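Local coordinates for arginyl-tRNA synthetase, putative (Plasmodium falciparum, PDB 5JLD), which probably catalyses the ATP-dependent attachment of L-arginine to tRNA(Arg), releasing AMP and diphosphate, in cytoplasmic protein synthesis, at residues G476-Y481 / L545-T550; E540-L545 / L585-I590. All coordinates share one frame; numbering follows the deposited sequence.

Contact 1 (G476-Y481 / L545-T550); sequences GIYIIY and LTTTFT
Tyr478 and Thr546 meet through their hydroxyls: Tyr478 OH donates a hydrogen bond to Thr546 OG1 at 3.0 Å. The threonine oxygen lies beside the edge of the tyrosine ring and near its plane, 3.4 Å from Tyr478 CE2, and the two side chains meet at a slant. Next to this bond, the methyl CG2 of Thr547 rests 3.7 Å from Tyr478 OH, placing carbon beside the phenol oxygen. At Ile479 the contact is apolar and looser, with Ile479 CD1 4.1 Å from Thr546 CG2. Thr546 thus divides its branches, giving its oxygen to the tyrosine and its methyl to the isoleucine.

The phenol reaches this far because CG of Tyr478 is anti to the backbone N (chi1 160°), which swings the ring out to the neighbouring helix. On the other side, chi1 of 75° sets Thr546 OG1 between its backbone N and carbonyl carbon, where it also bonds to the carbonyl O of Tyr543 one turn back. The threonine hydroxyl therefore links the phenol to the backbone of helix 536-556. Thr547 OG1 is held similarly by Asp544 O.

The helix axes stay 11.1 Å apart and cross at 45°, a wide spacing spanned mainly by the long side chain of Tyr478, with Ile479 beside it. Both helices belong to the all-helical DALR anticodon-binding domain of this class I synthetase.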
ATOM      1  N   GLY A 476       8.065   9.605  11.125  1.00 51.02           N
ATOM      2  CA  GLY A 476       6.708   9.440  11.619  1.00 50.62           C
ATOM      3  C   GLY A 476       6.416  10.259  12.869  1.00 51.11           C
ATOM      4  O   GLY A 476       5.301  10.748  13.058  1.00 55.75           O
ATOM      5  N   ILE A 477       7.427  10.395  13.721  1.00 45.93           N
ATOM      6  CA  ILE A 477       7.372  11.246  14.904  1.00 51.14           C
ATOM      7  C   ILE A 477       7.091  12.714  14.533  1.00 57.14           C
ATOM      8  O   ILE A 477       6.249  13.384  15.142  1.00 58.77           O
ATOM      9  CB  ILE A 477       8.701  11.169  15.689  1.00 57.38           C
ATOM     10  CG1 ILE A 477       9.034   9.712  16.052  1.00 62.18           C
ATOM     11  CG2 ILE A 477       8.681  12.099  16.900  1.00 56.08           C
ATOM     12  CD1 ILE A 477       7.930   8.978  16.819  1.00 61.54           C
ATOM     13  N   TYR A 478       7.809  13.196  13.523  1.00 52.67           N
ATOM     14  CA  TYR A 478       7.603  14.531  12.984  1.00 52.71           C
ATOM     15  C   TYR A 478       6.157  14.711  12.525  1.00 53.75           C
ATOM     16  O   TYR A 478       5.494  15.694  12.880  1.00 49.23           O
ATOM     17  CB  TYR A 478       8.566  14.777  11.826  1.00 54.57           C
ATOM     18  CG  TYR A 478       8.156  15.895  10.893  1.00 56.60           C
ATOM     19  CD1 TYR A 478       8.429  17.226  11.201  1.00 62.79           C
ATOM     20  CD2 TYR A 478       7.520  15.616   9.693  1.00 54.30           C
ATOM     21  CE1 TYR A 478       8.059  18.253  10.340  1.00 66.11           C
ATOM     22  CE2 TYR A 478       7.150  16.622   8.831  1.00 60.93           C
ATOM     23  CZ  TYR A 478       7.421  17.940   9.155  1.00 65.37           C
ATOM     24  OH  TYR A 478       7.044  18.930   8.281  1.00 65.15           O
ATOM     25  N   ILE A 479       5.670  13.749  11.745  1.00 46.62           N
ATOM     26  CA  ILE A 479       4.324  13.824  11.194  1.00 47.26           C
ATOM     27  C   ILE A 479       3.317  13.913  12.340  1.00 51.09           C
ATOM     28  O   ILE A 479       2.384  14.737  12.336  1.00 51.32           O
ATOM     29  CB  ILE A 479       4.004  12.606  10.322  1.00 44.27           C
ATOM     30  CG1 ILE A 479       5.056  12.431   9.219  1.00 42.81           C
ATOM     31  CG2 ILE A 479       2.588  12.726   9.733  1.00 47.36           C
ATOM     32  CD1 ILE A 479       4.941  13.411   8.069  1.00 40.14           C
ATOM     33  N   ILE A 480       3.554  13.078  13.344  1.00 42.51           N
ATOM     34  CA  ILE A 480       2.671  13.006  14.493  1.00 50.70           C
ATOM     35  C   ILE A 480       2.629  14.340  15.228  1.00 53.13           C
ATOM     36  O   ILE A 480       1.545  14.841  15.568  1.00 56.22           O
ATOM     37  CB  ILE A 480       3.104  11.860  15.423  1.00 50.81           C
ATOM     38  CG1 ILE A 480       2.805  10.521  14.734  1.00 50.34           C
ATOM     39  CG2 ILE A 480       2.377  11.918  16.759  1.00 55.93           C
ATOM     40  CD1 ILE A 480       3.392   9.342  15.440  1.00 57.67           C
ATOM     41  N   TYR A 481       3.794  14.947  15.438  1.00 51.64           N
ATOM     42  CA  TYR A 481       3.807  16.214  16.158  1.00 58.25           C
ATOM     43  C   TYR A 481       3.180  17.331  15.336  1.00 56.17           C
ATOM     44  O   TYR A 481       2.556  18.237  15.896  1.00 63.92           O
ATOM     45  CB  TYR A 481       5.228  16.575  16.597  1.00 62.14           C
ATOM     46  CG  TYR A 481       5.519  15.976  17.947  1.00 61.29           C
ATOM     47  CD1 TYR A 481       5.918  14.655  18.061  1.00 63.06           C
ATOM     48  CD2 TYR A 481       5.333  16.711  19.114  1.00 63.64           C
ATOM     49  CE1 TYR A 481       6.157  14.083  19.296  1.00 69.87           C
ATOM     50  CE2 TYR A 481       5.578  16.153  20.358  1.00 70.63           C
ATOM     51  CZ  TYR A 481       5.991  14.833  20.442  1.00 76.18           C
ATOM     52  OH  TYR A 481       6.236  14.248  21.664  1.00 81.57           O
ATOM     53  N   LEU A 545       2.022  17.508   2.536  1.00 40.33           N
ATOM     54  CA  LEU A 545       0.863  18.171   3.106  1.00 42.50           C
ATOM     55  C   LEU A 545       1.314  18.968   4.325  1.00 48.34           C
ATOM     56  O   LEU A 545       0.980  20.155   4.480  1.00 45.17           O
ATOM     57  CB  LEU A 545      -0.221  17.179   3.475  1.00 41.14           C
ATOM     58  CG  LEU A 545      -1.423  17.773   4.206  1.00 44.39           C
ATOM     59  CD1 LEU A 545      -2.078  18.861   3.366  1.00 45.27           C
ATOM     60  CD2 LEU A 545      -2.425  16.661   4.542  1.00 39.65           C
ATOM     61  N   THR A 546       2.155  18.347   5.140  1.00 49.20           N
ATOM     62  CA  THR A 546       2.551  18.998   6.370  1.00 51.25           C
ATOM     63  C   THR A 546       3.363  20.240   6.021  1.00 51.21           C
ATOM     64  O   THR A 546       3.079  21.322   6.542  1.00 58.62           O
ATOM     65  CB  THR A 546       3.329  18.031   7.321  1.00 45.37           C
ATOM     66  OG1 THR A 546       4.666  17.831   6.852  1.00 52.14           O
ATOM     67  CG2 THR A 546       2.605  16.680   7.417  1.00 43.30           C
ATOM     68  N   THR A 547       4.300  20.142   5.079  1.00 50.19           N
ATOM     69  CA  THR A 547       5.192  21.297   4.883  1.00 47.16           C
ATOM     70  C   THR A 547       4.423  22.435   4.237  1.00 53.84           C
ATOM     71  O   THR A 547       4.534  23.604   4.650  1.00 54.07           O
ATOM     72  CB  THR A 547       6.415  20.958   4.033  1.00 49.37           C
ATOM     73  OG1 THR A 547       5.982  20.512   2.746  1.00 52.04           O
ATOM     74  CG2 THR A 547       7.274  19.868   4.711  1.00 47.88           C
ATOM     75  N   THR A 548       3.625  22.087   3.233  1.00 45.27           N
ATOM     76  CA  THR A 548       2.764  23.067   2.608  1.00 48.36           C
ATOM     77  C   THR A 548       1.974  23.758   3.708  1.00 52.88           C
ATOM     78  O   THR A 548       1.924  25.002   3.750  1.00 54.21           O
ATOM     79  CB  THR A 548       1.830  22.432   1.581  1.00 49.14           C
ATOM     80  OG1 THR A 548       2.621  21.795   0.575  1.00 44.67           O
ATOM     81  CG2 THR A 548       0.943  23.492   0.927  1.00 49.85           C
ATOM     82  N   PHE A 549       1.455  22.962   4.653  1.00 49.18           N
ATOM     83  CA  PHE A 549       0.618  23.539   5.694  1.00 50.35           C
ATOM     84  C   PHE A 549       1.455  24.524   6.489  1.00 54.03           C
ATOM     85  O   PHE A 549       1.032  25.654   6.762  1.00 49.86           O
ATOM     86  CB  PHE A 549       0.016  22.483   6.640  1.00 46.32           C
ATOM     87  CG  PHE A 549      -0.722  23.094   7.801  1.00 49.07           C
ATOM     88  CD1 PHE A 549      -2.059  23.467   7.670  1.00 48.65           C
ATOM     89  CD2 PHE A 549      -0.064  23.369   8.998  1.00 52.61           C
ATOM     90  CE1 PHE A 549      -2.737  24.074   8.721  1.00 48.61           C
ATOM     91  CE2 PHE A 549      -0.733  23.979  10.051  1.00 57.61           C
ATOM     92  CZ  PHE A 549      -2.075  24.332   9.913  1.00 55.32           C
ATOM     93  N   THR A 550       2.657  24.097   6.844  1.00 50.69           N
ATOM     94  CA  THR A 550       3.536  24.940   7.629  0.84 54.89           C
ATOM     95  C   THR A 550       3.740  26.267   6.912  1.00 52.80           C
ATOM     96  O   THR A 550       3.685  27.326   7.532  1.00 51.90           O
ATOM     97  CB  THR A 550       4.895  24.260   7.885  0.84 51.87           C
ATOM     98  OG1 THR A 550       4.688  23.092   8.685  0.84 55.96           O
ATOM     99  CG2 THR A 550       5.849  25.218   8.617  0.84 52.49           C
TER

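Contact 2 (E540-L545 / L585-I590); sequences EYMYDL and LGMKPI
A Schellman motif closes helix 564-584, and from it Leu585 and, after the turn, Met587 face the same side chain, Met542 of helix 536-556. Gly586 makes the turn with a positive phi of 87°, backbone angles that suit a residue without a side chain. The chain leaves helical geometry at Gly586, and Met587 comes round to the same partner as Leu585.

The contact is wholly apolar and is centred on the methyl end of Met542. Leu585 approaches tip to tip, its CD1 3.6 Å from Met542 CE; the same methyl also lies 4.0 Å from Met542 SD, so one leucine branch touches both CE and SD. Met587 comes in obliquely and offers its sulfur, SD lying 4.0 Å from Met542 CE. At Met542 CE the directions to the leucine methyl and the methionine sulfur are about 75° apart, so both partners lie on one side of the methyl.

Met542 reaches outward with CG anti to the backbone N and an extended chi2, and only at chi3 (59°) does the chain bend to bring CE round to its partners. All three side chains are buried.

Met542 also packs on Leu578, Cys581 and Met582 of helix 564-584 and on Tyr450 of helix 436-453. The loop is held to that last helix by polar bonds, Gly586 O to Lys449 NZ and Lys588 N to Ser446 OG, while Met587 touches Ile480 of helix 476-492.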
ATOM      1  N   GLU A 540       4.994  10.447   0.930  1.00 42.85           N
ATOM      2  CA  GLU A 540       5.478  11.679   0.327  1.00 44.43           C
ATOM      3  C   GLU A 540       4.372  12.744   0.371  1.00 49.00           C
ATOM      4  O   GLU A 540       4.567  13.856   0.872  1.00 49.77           O
ATOM      5  CB  GLU A 540       5.860  11.426  -1.122  1.00 49.75           C
ATOM      6  CG  GLU A 540       7.296  11.245  -1.460  1.00 56.64           C
ATOM      7  CD  GLU A 540       7.492  11.440  -2.960  1.00 72.67           C
ATOM      8  OE1 GLU A 540       6.866  12.380  -3.514  1.00 71.03           O
ATOM      9  OE2 GLU A 540       8.237  10.654  -3.584  1.00 77.67           O
ATOM     10  N   TYR A 541       3.195  12.359  -0.130  1.00 41.07           N
ATOM     11  CA  TYR A 541       2.074  13.275  -0.246  1.00 40.53           C
ATOM     12  C   TYR A 541       1.827  13.859   1.121  1.00 44.50           C
ATOM     13  O   TYR A 541       1.658  15.087   1.291  1.00 46.12           O
ATOM     14  CB  TYR A 541       0.828  12.552  -0.763  1.00 41.40           C
ATOM     15  CG  TYR A 541      -0.420  13.398  -0.707  1.00 44.26           C
ATOM     16  CD1 TYR A 541      -0.732  14.267  -1.749  1.00 40.55           C
ATOM     17  CD2 TYR A 541      -1.277  13.344   0.388  1.00 43.75           C
ATOM     18  CE1 TYR A 541      -1.870  15.046  -1.708  1.00 46.53           C
ATOM     19  CE2 TYR A 541      -2.419  14.131   0.438  1.00 47.30           C
ATOM     20  CZ  TYR A 541      -2.707  14.983  -0.619  1.00 47.64           C
ATOM     21  OH  TYR A 541      -3.837  15.772  -0.598  1.00 45.20           O
ATOM     22  N   MET A 542       1.901  12.967   2.104  1.00 39.78           N
ATOM     23  CA  MET A 542       1.501  13.323   3.441  1.00 42.89           C
ATOM     24  C   MET A 542       2.510  14.304   3.961  1.00 41.80           C
ATOM     25  O   MET A 542       2.150  15.335   4.533  1.00 45.10           O
ATOM     26  CB  MET A 542       1.407  12.089   4.349  1.00 38.43           C
ATOM     27  CG  MET A 542       0.864  12.435   5.720  1.00 49.42           C
ATOM     28  SD  MET A 542       0.740  11.008   6.816  1.00 46.04           S
ATOM     29  CE  MET A 542       2.453  10.476   6.839  1.00 51.59           C
ATOM     30  N   TYR A 543       3.778  13.984   3.723  1.00 49.93           N
ATOM     31  CA  TYR A 543       4.862  14.850   4.145  1.00 52.54           C
ATOM     32  C   TYR A 543       4.637  16.212   3.500  1.00 51.11           C
ATOM     33  O   TYR A 543       4.709  17.256   4.171  1.00 50.51           O
ATOM     34  CB  TYR A 543       6.228  14.265   3.753  1.00 54.28           C
ATOM     35  CG  TYR A 543       7.407  15.090   4.231  1.00 54.70           C
ATOM     36  CD1 TYR A 543       7.838  15.017   5.551  1.00 56.41           C
ATOM     37  CD2 TYR A 543       8.088  15.939   3.364  1.00 57.89           C
ATOM     38  CE1 TYR A 543       8.905  15.763   6.002  1.00 60.11           C
ATOM     39  CE2 TYR A 543       9.169  16.707   3.807  1.00 65.36           C
ATOM     40  CZ  TYR A 543       9.569  16.612   5.129  1.00 66.19           C
ATOM     41  OH  TYR A 543      10.634  17.348   5.585  1.00 64.51           O
ATOM     42  N   ASP A 544       4.298  16.207   2.213  1.00 43.53           N
ATOM     43  CA  ASP A 544       4.233  17.493   1.537  1.00 42.94           C
ATOM     44  C   ASP A 544       3.076  18.244   2.153  1.00 43.97           C
ATOM     45  O   ASP A 544       3.188  19.454   2.392  1.00 48.46           O
ATOM     46  CB  ASP A 544       4.107  17.335   0.023  1.00 36.07           C
ATOM     47  CG  ASP A 544       5.360  16.705  -0.592  1.00 49.88           C
ATOM     48  OD1 ASP A 544       6.412  16.652   0.102  1.00 54.98           O
ATOM     49  OD2 ASP A 544       5.309  16.262  -1.757  1.00 48.69           O
ATOM     50  N   LEU A 545       2.022  17.508   2.536  1.00 40.33           N
ATOM     51  CA  LEU A 545       0.863  18.171   3.106  1.00 42.50           C
ATOM     52  C   LEU A 545       1.314  18.968   4.325  1.00 48.34           C
ATOM     53  O   LEU A 545       0.980  20.155   4.480  1.00 45.17           O
ATOM     54  CB  LEU A 545      -0.221  17.179   3.475  1.00 41.14           C
ATOM     55  CG  LEU A 545      -1.423  17.773   4.206  1.00 44.39           C
ATOM     56  CD1 LEU A 545      -2.078  18.861   3.366  1.00 45.27           C
ATOM     57  CD2 LEU A 545      -2.425  16.661   4.542  1.00 39.65           C
ATOM     58  N   LEU A 585      -1.639   4.747   6.351  1.00 47.93           N
ATOM     59  CA  LEU A 585      -0.268   4.244   6.402  1.00 46.71           C
ATOM     60  C   LEU A 585      -0.044   3.393   7.651  1.00 49.20           C
ATOM     61  O   LEU A 585       1.066   2.926   7.902  1.00 50.14           O
ATOM     62  CB  LEU A 585       0.723   5.417   6.364  1.00 44.57           C
ATOM     63  CG  LEU A 585       0.814   6.152   5.018  1.00 47.29           C
ATOM     64  CD1 LEU A 585       1.543   7.462   5.189  1.00 48.49           C
ATOM     65  CD2 LEU A 585       1.525   5.297   3.971  1.00 47.27           C
ATOM     66  N   GLY A 586      -1.102   3.221   8.438  1.00 46.90           N
ATOM     67  CA  GLY A 586      -1.049   2.415   9.649  1.00 46.52           C
ATOM     68  C   GLY A 586      -0.585   3.170  10.884  1.00 53.82           C
ATOM     69  O   GLY A 586      -0.276   2.558  11.912  1.00 54.66           O
ATOM     70  N   MET A 587      -0.535   4.502  10.805  1.00 41.85           N
ATOM     71  CA  MET A 587      -0.105   5.292  11.956  1.00 41.28           C
ATOM     72  C   MET A 587      -1.312   5.663  12.825  1.00 45.40           C
ATOM     73  O   MET A 587      -2.445   5.660  12.355  1.00 50.46           O
ATOM     74  CB  MET A 587       0.657   6.546  11.498  1.00 47.67           C
ATOM     75  CG  MET A 587       1.857   6.263  10.583  1.00 43.73           C
ATOM     76  SD  MET A 587       2.543   7.713   9.713  1.00 53.35           S
ATOM     77  CE  MET A 587       2.903   8.823  11.076  1.00 60.63           C
ATOM     78  N   LYS A 588      -1.077   5.952  14.095  1.00 44.48           N
ATOM     79  CA  LYS A 588      -2.150   6.409  14.972  1.00 47.87           C
ATOM     80  C   LYS A 588      -1.975   7.863  15.365  1.00 53.72           C
ATOM     81  O   LYS A 588      -1.058   8.202  16.116  1.00 57.27           O
ATOM     82  CB  LYS A 588      -2.225   5.561  16.242  1.00 44.49           C
ATOM     83  CG  LYS A 588      -2.608   4.107  16.006  1.00 47.39           C
ATOM     84  CD  LYS A 588      -2.378   3.309  17.282  1.00 58.07           C
ATOM     85  CE  LYS A 588      -3.140   1.999  17.262  1.00 57.97           C
ATOM     86  NZ  LYS A 588      -2.918   1.257  18.526  1.00 59.75           N
ATOM     87  N   PRO A 589      -2.859   8.730  14.860  1.00 55.78           N
ATOM     88  CA  PRO A 589      -2.807  10.139  15.258  1.00 55.97           C
ATOM     89  C   PRO A 589      -2.998  10.301  16.762  1.00 56.41           C
ATOM     90  O   PRO A 589      -3.868   9.643  17.342  1.00 53.56           O
ATOM     91  CB  PRO A 589      -3.963  10.774  14.472  1.00 47.82           C
ATOM     92  CG  PRO A 589      -4.105   9.895  13.251  1.00 49.24           C
ATOM     93  CD  PRO A 589      -3.831   8.490  13.778  1.00 57.15           C
ATOM     94  N   ILE A 590      -2.153  11.134  17.368  1.00 60.19           N
ATOM     95  CA  ILE A 590      -2.280  11.554  18.758  1.00 61.79           C
ATOM     96  C   ILE A 590      -2.635  13.038  18.763  1.00 67.69           C
ATOM     97  O   ILE A 590      -1.944  13.848  18.138  1.00 59.78           O
ATOM     98  CB  ILE A 590      -0.977  11.340  19.556  1.00 64.53           C
ATOM     99  CG1 ILE A 590      -0.278  10.037  19.135  1.00 61.88           C
ATOM    100  CG2 ILE A 590      -1.248  11.403  21.063  1.00 66.70           C
ATOM    101  CD1 ILE A 590      -0.785   8.810  19.825  1.00 59.25           C
TER

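Overall arrangement
Both contacts use helix 536-556, contact 2 on its earlier turns and contact 1 on the next, with Leu545 common to the two and centres about 8 Å apart. Ile479 joins them: its CG2 lies 3.7 Å from Met542 CE and its CB 4.0 Å from Met587 CE. Elsewhere Tyr478 CE2 meets Tyr543 CE1 at 3.4 Å, the ring planes inclined at about 45°. Their chemistry differs with their burial. Contact 1, partly buried, adds a hydroxyl bond to an apolar touch; contact 2, fully buried, sets methyl against methyl and sulfur. Together they join helix 476-492 and the loop after helix 564-584 to helix 536-556, within the DALR domain.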